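Local coordinates for protein transcriptional repressor (Vibrio fischeri, PDB 3KV1) that probably represses transcription as a DNA-binding regulator of the SorC family, its sugar-binding domain probably recognising a carbohydrate effector, at residues F195-G199 against M238-T243; I156-E161 against K233-I237; A179-I185 against A202-M206. One frame throughout, in Å; residues are numbered along the deposited sequence. Where two conformers were deposited one is given.

Contact 1: F195-G199 against M238-T243; sequences FKLDG and MGALRT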
loop_
_atom_site.group_PDB
_atom_site.type_symbol
_atom_site.label_atom_id
_atom_site.label_comp_id
_atom_site.label_asym_id
_atom_site.label_seq_id
_atom_site.Cartn_x
_atom_site.Cartn_y
_atom_site.Cartn_z
ATOM N N PHE A 195 -8.392 4.719 24.480
ATOM C CA PHE A 195 -8.096 5.069 25.866
ATOM C C PHE A 195 -9.347 5.444 26.666
ATOM O O PHE A 195 -10.400 5.770 26.092
ATOM C CB PHE A 195 -7.131 6.243 25.872
ATOM C CG PHE A 195 -7.561 7.373 24.984
ATOM C CD1 PHE A 195 -7.102 7.457 23.661
ATOM C CD2 PHE A 195 -8.449 8.342 25.455
ATOM C CE1 PHE A 195 -7.504 8.481 22.830
ATOM C CE2 PHE A 195 -8.861 9.379 24.623
ATOM C CZ PHE A 195 -8.381 9.454 23.292
ATOM N N LYS A 196 -9.207 5.459 27.995
ATOM C CA LYS A 196 -10.278 5.866 28.890
ATOM C C LYS A 196 -10.109 7.330 29.241
ATOM O O LYS A 196 -9.096 7.966 28.899
ATOM C CB LYS A 196 -10.252 5.019 30.166
ATOM C CG LYS A 196 -10.186 3.547 29.879
ATOM C CD LYS A 196 -10.435 2.707 31.124
ATOM C CE LYS A 196 -9.742 3.294 32.343
ATOM N NZ LYS A 196 -10.052 2.538 33.606
ATOM N N LEU A 197 -11.109 7.879 29.907
ATOM C CA LEU A 197 -11.053 9.303 30.235
ATOM C C LEU A 197 -9.881 9.642 31.163
ATOM O O LEU A 197 -9.337 10.753 31.090
ATOM C CB LEU A 197 -12.389 9.787 30.803
ATOM C CG LEU A 197 -12.468 11.266 31.202
ATOM C CD1 LEU A 197 -12.214 12.210 30.044
ATOM C CD2 LEU A 197 -13.849 11.529 31.838
ATOM N N ASP A 198 -9.462 8.674 31.982
ATOM C CA ASP A 198 -8.339 8.880 32.900
ATOM C C ASP A 198 -6.958 8.635 32.246
ATOM O O ASP A 198 -5.918 8.770 32.903
ATOM C CB ASP A 198 -8.502 8.069 34.207
ATOM C CG ASP A 198 -8.360 6.569 34.010
ATOM O OD1 ASP A 198 -8.023 6.098 32.898
ATOM O OD2 ASP A 198 -8.579 5.833 34.988
ATOM N N GLY A 199 -6.951 8.286 30.957
ATOM C CA GLY A 199 -5.708 8.170 30.215
ATOM C C GLY A 199 -5.056 6.800 30.277
ATOM O O GLY A 199 -3.995 6.580 29.703
HETATM N N MSE A 238 -9.127 15.200 26.232
HETATM C CA MSE A 238 -8.645 15.134 27.613
HETATM C C MSE A 238 -8.082 13.755 27.917
HETATM O O MSE A 238 -6.983 13.634 28.461
HETATM C CB MSE A 238 -9.742 15.497 28.616
HETATM C CG MSE A 238 -9.191 15.807 30.017
HETATM SE SE MSE A 238 -8.190 17.533 30.075
HETATM C CE MSE A 238 -7.444 17.415 31.901
ATOM N N GLY A 239 -8.831 12.713 27.559
ATOM C CA GLY A 239 -8.375 11.333 27.717
ATOM C C GLY A 239 -7.024 11.117 27.040
ATOM O O GLY A 239 -6.104 10.511 27.606
ATOM N N ALA A 240 -6.908 11.607 25.811
ATOM C CA ALA A 240 -5.683 11.440 25.052
ATOM C C ALA A 240 -4.494 12.141 25.720
ATOM O O ALA A 240 -3.415 11.573 25.796
ATOM C CB ALA A 240 -5.879 11.943 23.608
ATOM N N LEU A 241 -4.704 13.372 26.187
ATOM C CA LEU A 241 -3.646 14.081 26.891
ATOM C C LEU A 241 -3.230 13.320 28.136
ATOM O O LEU A 241 -2.048 13.254 28.445
ATOM C CB LEU A 241 -4.074 15.502 27.239
ATOM C CG LEU A 241 -4.050 16.424 26.024
ATOM C CD1 LEU A 241 -4.795 17.696 26.420
ATOM C CD2 LEU A 241 -2.627 16.724 25.532
ATOM N N ARG A 242 -4.191 12.694 28.805
ATOM C CA ARG A 242 -3.871 11.973 30.033
ATOM C C ARG A 242 -3.019 10.730 29.810
ATOM O O ARG A 242 -2.391 10.260 30.767
ATOM C CB ARG A 242 -5.142 11.670 30.852
ATOM C CG ARG A 242 -5.673 12.969 31.453
ATOM C CD ARG A 242 -6.973 12.715 32.169
ATOM N NE ARG A 242 -7.468 13.914 32.864
ATOM C CZ ARG A 242 -8.750 14.131 33.128
ATOM N NH1 ARG A 242 -9.663 13.236 32.761
ATOM N NH2 ARG A 242 -9.126 15.239 33.767
ATOM N N THR A 243 -2.945 10.219 28.570
ATOM C CA THR A 243 -2.132 9.020 28.332
ATOM C C THR A 243 -0.672 9.352 28.467
ATOM O O THR A 243 0.146 8.463 28.648
ATOM C CB THR A 243 -2.255 8.470 26.901
ATOM O OG1 THR A 243 -1.753 9.450 25.980
ATOM C CG2 THR A 243 -3.682 8.119 26.584
#
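F195, R242 and L197 bury the largest areas here, at two places where the end of strand 193-196 and the turn after it lie against the last turns of helix 234-242. The F195 ring leans on the helix backbone. A240 CA sits 3.7 Å above one ring face, offset toward the rim, while F195 CE2 comes within 3.2 Å of A240 N and F195 CZ packs on A240 CB. The ring gets there because chi1 of 49° sets CG between the backbone N and the carbonyl carbon. G239 has no side chain, and the ring comes close to its main chain as well, with F195 CE2 3.5 Å from G239 C.

R242 makes the polar half. Its chain runs extended from CG to NE, and NH1 donates to L197 O over 3.0 Å with a nearly straight N-H...O angle of 164°. The oxygen lies almost in the guanidinium plane, whereas the donor stands 48° out of the carbonyl plane of L197. In the conformer given, M238 CG lies over one guanidinium face. A chi1 of 180° swings the branch of L197 back toward the arginine, and L197 CG lies 3.8 Å from R242 NH1.

K196 to G199 form a type I turn, closed by G199 N bonding to K196 O. G199, at positive phi, brings its CA to 3.5 Å from G239 O, a CA-H...O contact. T243 CA approaches G199 O in a similar way.

Around this site, F195 pairs through its backbone with V186 and G187 of the antiparallel strand 185-189. F195 and A240 both rest on I156 of strand 151-158, and M238 and L241 pack against helices 10-20 and 253-264.

Contact 2: I156-E161 against K233-I237; sequences IGDMDE and KALSI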
loop_
_atom_site.group_PDB
_atom_site.type_symbol
_atom_site.label_atom_id
_atom_site.label_comp_id
_atom_site.label_asym_id
_atom_site.label_seq_id
_atom_site.Cartn_x
_atom_site.Cartn_y
_atom_site.Cartn_z
ATOM N N ILE A 156 -7.138 12.688 17.138
ATOM C CA ILE A 156 -7.784 12.118 18.322
ATOM C C ILE A 156 -9.258 11.997 17.953
ATOM O O ILE A 156 -9.912 13.010 17.658
ATOM C CB ILE A 156 -7.656 13.045 19.542
ATOM C CG1 ILE A 156 -6.174 13.331 19.830
ATOM C CG2 ILE A 156 -8.399 12.417 20.780
ATOM C CD1 ILE A 156 -5.943 14.485 20.857
ATOM N N GLY A 157 -9.784 10.783 17.952
ATOM C CA GLY A 157 -11.143 10.592 17.474
ATOM C C GLY A 157 -12.071 10.312 18.632
ATOM O O GLY A 157 -11.620 9.911 19.707
ATOM N N ASP A 158 -13.364 10.555 18.442
ATOM C CA ASP A 158 -14.335 10.115 19.441
ATOM C C ASP A 158 -14.955 8.796 18.974
ATOM O O ASP A 158 -14.799 8.409 17.810
ATOM C CB ASP A 158 -15.391 11.190 19.721
ATOM C CG ASP A 158 -16.462 11.266 18.642
ATOM O OD1 ASP A 158 -17.552 11.792 18.947
ATOM O OD2 ASP A 158 -16.215 10.818 17.500
HETATM N N MSE A 159 -15.625 8.083 19.877
HETATM C CA MSE A 159 -16.110 6.744 19.551
HETATM C C MSE A 159 -16.878 6.777 18.221
HETATM O O MSE A 159 -16.752 5.862 17.393
HETATM C CB MSE A 159 -16.958 6.146 20.683
HETATM C CG MSE A 159 -16.129 5.543 21.810
HETATM SE SE MSE A 159 -15.209 3.916 21.224
HETATM C CE MSE A 159 -16.680 2.666 21.517
ATOM N N ASP A 160 -17.624 7.859 18.018
ATOM C CA ASP A 160 -18.481 8.021 16.852
ATOM C C ASP A 160 -17.690 8.144 15.544
ATOM O O ASP A 160 -18.228 7.899 14.464
ATOM C CB ASP A 160 -19.405 9.234 17.042
ATOM C CG ASP A 160 -20.011 9.305 18.452
ATOM O OD1 ASP A 160 -21.239 9.514 18.559
ATOM O OD2 ASP A 160 -19.263 9.160 19.450
ATOM N N GLU A 161 -16.414 8.518 15.645
ATOM C CA GLU A 161 -15.536 8.595 14.495
ATOM C C GLU A 161 -15.055 7.202 14.098
ATOM O O GLU A 161 -14.666 6.973 12.951
ATOM C CB GLU A 161 -14.330 9.468 14.817
ATOM C CG GLU A 161 -14.060 10.527 13.790
ATOM C CD GLU A 161 -13.069 11.547 14.287
ATOM O OE1 GLU A 161 -13.392 12.258 15.273
ATOM O OE2 GLU A 161 -11.965 11.622 13.699
ATOM N N LYS A 233 -15.762 17.336 21.407
ATOM C CA LYS A 233 -14.985 16.102 21.611
ATOM C C LYS A 233 -13.905 16.326 22.673
ATOM O O LYS A 233 -12.949 15.582 22.794
ATOM C CB LYS A 233 -14.394 15.610 20.283
ATOM C CG LYS A 233 -15.476 15.268 19.272
ATOM C CD LYS A 233 -14.879 14.660 18.013
ATOM C CE LYS A 233 -15.953 14.427 16.944
ATOM N NZ LYS A 233 -15.315 14.012 15.637
ATOM N N ALA A 234 -14.104 17.355 23.494
ATOM C CA ALA A 234 -13.119 17.669 24.521
ATOM C C ALA A 234 -12.857 16.509 25.490
ATOM O O ALA A 234 -11.739 16.359 25.962
ATOM C CB ALA A 234 -13.527 18.942 25.290
ATOM N N LEU A 235 -13.858 15.691 25.817
ATOM C CA LEU A 235 -13.556 14.540 26.683
ATOM C C LEU A 235 -12.530 13.573 26.066
ATOM O O LEU A 235 -11.633 13.035 26.762
ATOM C CB LEU A 235 -14.830 13.789 27.053
ATOM C CG LEU A 235 -15.815 14.545 27.943
ATOM C CD1 LEU A 235 -16.722 13.524 28.615
ATOM C CD2 LEU A 235 -15.091 15.388 28.997
ATOM N N SER A 236 -12.658 13.317 24.766
ATOM C CA SER A 236 -11.690 12.466 24.081
ATOM C C SER A 236 -10.306 13.083 24.079
ATOM O O SER A 236 -9.306 12.378 24.226
ATOM C CB SER A 236 -12.134 12.212 22.635
ATOM O OG SER A 236 -13.433 11.632 22.647
ATOM N N ILE A 237 -10.244 14.395 23.881
ATOM C CA ILE A 237 -8.957 15.079 23.807
ATOM C C ILE A 237 -8.305 15.040 25.192
ATOM O O ILE A 237 -7.081 14.830 25.297
ATOM C CB ILE A 237 -9.082 16.539 23.332
ATOM C CG1 ILE A 237 -9.688 16.572 21.920
ATOM C CG2 ILE A 237 -7.711 17.216 23.335
ATOM C CD1 ILE A 237 -10.173 17.989 21.490
HETATM O O HOH W 1 -17.525 11.885 15.113
#
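K233 and D158 meet through contrasting torsions: K233 is extended beyond CG, its CG anti to the carbonyl carbon (chi1 -62°), whereas chi1 of 78° places D158 CG between its own backbone N and carbonyl carbon. In the D158 conformer given, to which all its contacts here refer, the two side chains cross at about a right angle, with K233 CE 3.6 Å from D158 CG. The lysine reaches past the aspartate to E161, where K233 NZ meets E161 OE1 at 2.6 Å from above the carboxylate plane, 40° out of it, in a salt bridge. The ion pair with D158 OD2 is long at 3.8 Å, but a water closes the gap, donating to OD2 and accepting from NZ. E230 OE2 is a further acidic partner, so the ammonium group has carboxylates from three residues around it and probably keeps its charge.

D158 is at the N-cap position of the short helix 159-162, its OD2 accepting weakly from E161 N, while K233 is at the N-cap position of helix 234-242. The network thus joins the stretch after I156 to the start of a helix packed on the mixed beta sheet of this alpha/beta domain.

Deeper in, S236 CB lies 3.8 Å from G157 O, and S236 OG, hydrogen-bonded to V186 O, approaches D158 CB at 3.5 Å. I156 CG2 rests 3.6 Å from S236 O, and I156 CD1 meets I237 CG2 at 4.1 Å, those two side chains also crossing near a right angle.

Contact 3: A179-I185 against A202-M206; sequences ARLNDGI and ADTLM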
loop_
_atom_site.group_PDB
_atom_site.type_symbol
_atom_site.label_atom_id
_atom_site.label_comp_id
_atom_site.label_asym_id
_atom_site.label_seq_id
_atom_site.Cartn_x
_atom_site.Cartn_y
_atom_site.Cartn_z
ATOM N N ALA A 179 -17.806 -1.459 24.473
ATOM C CA ALA A 179 -16.464 -0.873 24.598
ATOM C C ALA A 179 -16.511 0.458 25.357
ATOM O O ALA A 179 -15.678 0.750 26.222
ATOM C CB ALA A 179 -15.837 -0.664 23.200
ATOM N N ARG A 180 -17.506 1.268 25.037
ATOM C CA ARG A 180 -17.698 2.526 25.755
ATOM C C ARG A 180 -18.190 2.324 27.180
ATOM O O ARG A 180 -17.661 2.921 28.124
ATOM C CB ARG A 180 -18.679 3.426 24.999
ATOM C CG ARG A 180 -18.917 4.776 25.702
ATOM C CD ARG A 180 -19.821 5.687 24.880
ATOM N NE ARG A 180 -19.841 7.058 25.395
ATOM C CZ ARG A 180 -18.893 7.968 25.151
ATOM N NH1 ARG A 180 -17.835 7.648 24.414
ATOM N NH2 ARG A 180 -18.993 9.201 25.659
ATOM N N LEU A 181 -19.229 1.509 27.338
ATOM C CA LEU A 181 -19.910 1.403 28.616
ATOM C C LEU A 181 -19.176 0.511 29.625
ATOM O O LEU A 181 -19.052 0.873 30.795
ATOM C CB LEU A 181 -21.360 0.933 28.413
ATOM C CG LEU A 181 -22.417 2.019 28.152
ATOM C CD1 LEU A 181 -22.833 2.721 29.445
ATOM C CD2 LEU A 181 -21.954 3.048 27.125
ATOM N N ASN A 182 -18.720 -0.661 29.184
ATOM C CA ASN A 182 -18.070 -1.608 30.085
ATOM C C ASN A 182 -16.606 -1.263 30.261
ATOM O O ASN A 182 -16.077 -1.276 31.365
ATOM C CB ASN A 182 -18.150 -3.034 29.513
ATOM C CG ASN A 182 -19.547 -3.621 29.597
ATOM O OD1 ASN A 182 -20.372 -3.144 30.357
ATOM N ND2 ASN A 182 -19.811 -4.666 28.808
ATOM N N ASP A 183 -15.946 -0.971 29.150
ATOM C CA ASP A 183 -14.505 -0.767 29.174
ATOM C C ASP A 183 -14.057 0.675 29.269
ATOM O O ASP A 183 -12.853 0.949 29.409
ATOM C CB ASP A 183 -13.889 -1.512 28.019
ATOM C CG ASP A 183 -14.201 -3.020 28.100
ATOM O OD1 ASP A 183 -14.170 -3.581 29.225
ATOM O OD2 ASP A 183 -14.516 -3.635 27.065
ATOM N N GLY A 184 -15.024 1.592 29.176
ATOM C CA GLY A 184 -14.773 2.999 29.434
ATOM C C GLY A 184 -13.983 3.740 28.358
ATOM O O GLY A 184 -13.412 4.798 28.630
ATOM N N ILE A 185 -13.959 3.199 27.140
ATOM C CA ILE A 185 -13.253 3.871 26.034
ATOM C C ILE A 185 -13.963 5.170 25.687
ATOM O O ILE A 185 -15.188 5.198 25.467
ATOM C CB ILE A 185 -13.225 2.967 24.784
ATOM C CG1 ILE A 185 -12.545 1.652 25.136
ATOM C CG2 ILE A 185 -12.552 3.701 23.599
ATOM C CD1 ILE A 185 -11.152 1.815 25.747
ATOM N N ALA A 202 -7.439 0.912 28.194
ATOM C CA ALA A 202 -8.428 -0.053 28.610
ATOM C C ALA A 202 -8.250 -1.285 27.758
ATOM O O ALA A 202 -8.196 -1.194 26.537
ATOM C CB ALA A 202 -9.827 0.502 28.452
ATOM N N ASP A 203 -8.120 -2.432 28.406
ATOM C CA ASP A 203 -8.312 -3.681 27.707
ATOM C C ASP A 203 -9.680 -3.568 27.054
ATOM O O ASP A 203 -10.705 -3.582 27.731
ATOM C CB ASP A 203 -8.258 -4.879 28.673
ATOM C CG ASP A 203 -9.115 -4.675 29.927
ATOM O OD1 ASP A 203 -9.425 -3.511 30.271
ATOM O OD2 ASP A 203 -9.467 -5.686 30.577
ATOM N N THR A 204 -9.707 -3.398 25.742
ATOM C CA THR A 204 -10.984 -3.418 25.045
ATOM C C THR A 204 -10.908 -4.417 23.883
ATOM O O THR A 204 -9.842 -4.618 23.298
ATOM C CB THR A 204 -11.355 -2.016 24.520
ATOM O OG1 THR A 204 -12.492 -2.115 23.657
ATOM C CG2 THR A 204 -10.188 -1.381 23.757
ATOM N N LEU A 205 -12.041 -5.038 23.564
ATOM C CA LEU A 205 -12.112 -5.921 22.385
ATOM C C LEU A 205 -11.782 -5.185 21.099
ATOM O O LEU A 205 -11.368 -5.818 20.118
ATOM C CB LEU A 205 -13.531 -6.510 22.247
ATOM C CG LEU A 205 -14.044 -7.508 23.274
ATOM C CD1 LEU A 205 -15.425 -8.019 22.843
ATOM C CD2 LEU A 205 -13.077 -8.670 23.452
HETATM N N MSE A 206 -11.985 -3.868 21.104
HETATM C CA MSE A 206 -11.813 -3.049 19.901
HETATM C C MSE A 206 -10.454 -3.221 19.259
HETATM O O MSE A 206 -10.351 -3.384 18.053
HETATM C CB MSE A 206 -12.003 -1.562 20.216
HETATM C CG MSE A 206 -13.271 -1.251 20.954
HETATM SE SE MSE A 206 -13.766 0.641 20.735
HETATM C CE MSE A 206 -13.897 0.623 18.753
HETATM O O HOH W 2 -11.831 -2.894 30.824
#
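I185 packs on A202 and T204. I185 CD1 presses on A202 CB at 3.3 Å, closer than ordinary carbon contact, although A202 is poorly ordered. The I185 and T204 side chains cross at about a right angle, with T204 CG2 3.9 Å from I185 CD1. In a second apolar patch M206, a selenomethionine, sets both CG and SE 3.5 Å from A179 CB in the conformer given.

Polar contact across the two segments is indirect. The D183 carboxylate, 3.6 Å from D203 O at its CG, accepts at OD1 from a water 2.9 Å away; a link from this water on to the poorly ordered D203 is doubtful. The like charges remain 4.9 Å apart between D183 OD1 and D203 OD1.

Short-range bonds, one of them to a side chain, are found in both segments. I185 N donates to A179 O, and G184, with positive phi of 73°, turns the chain out of helix 173-181 toward strand 185-189. In 202-206, T204 OG1 accepts from M206 N at 3.1 Å and 166°, an ST turn in the loop after strand 193-196, which lies against the C-terminal end of helix 173-181.

How the contacts relate
Contact 1 is the buried one, while contacts 2 and 3 are partly buried. Contacts 1 and 2 share helix 234-242, using its later and earlier turns, and both reach the same sheet; they touch directly where F195 CZ meets I156 CG2. Contact 3 lies farther from the chain centre, its centre at about 19 Å against 13 and 11 Å, and joins a helix end to a loop. It meets contact 1 through K196 and contact 2 through M159, beside M206. The chemistry follows place: close backbone packing at glycines plus an arginine-carbonyl bond in contact 1, a lysine-centred charge network in contact 2, and methyl packing with a doubtful water bridge in contact 3.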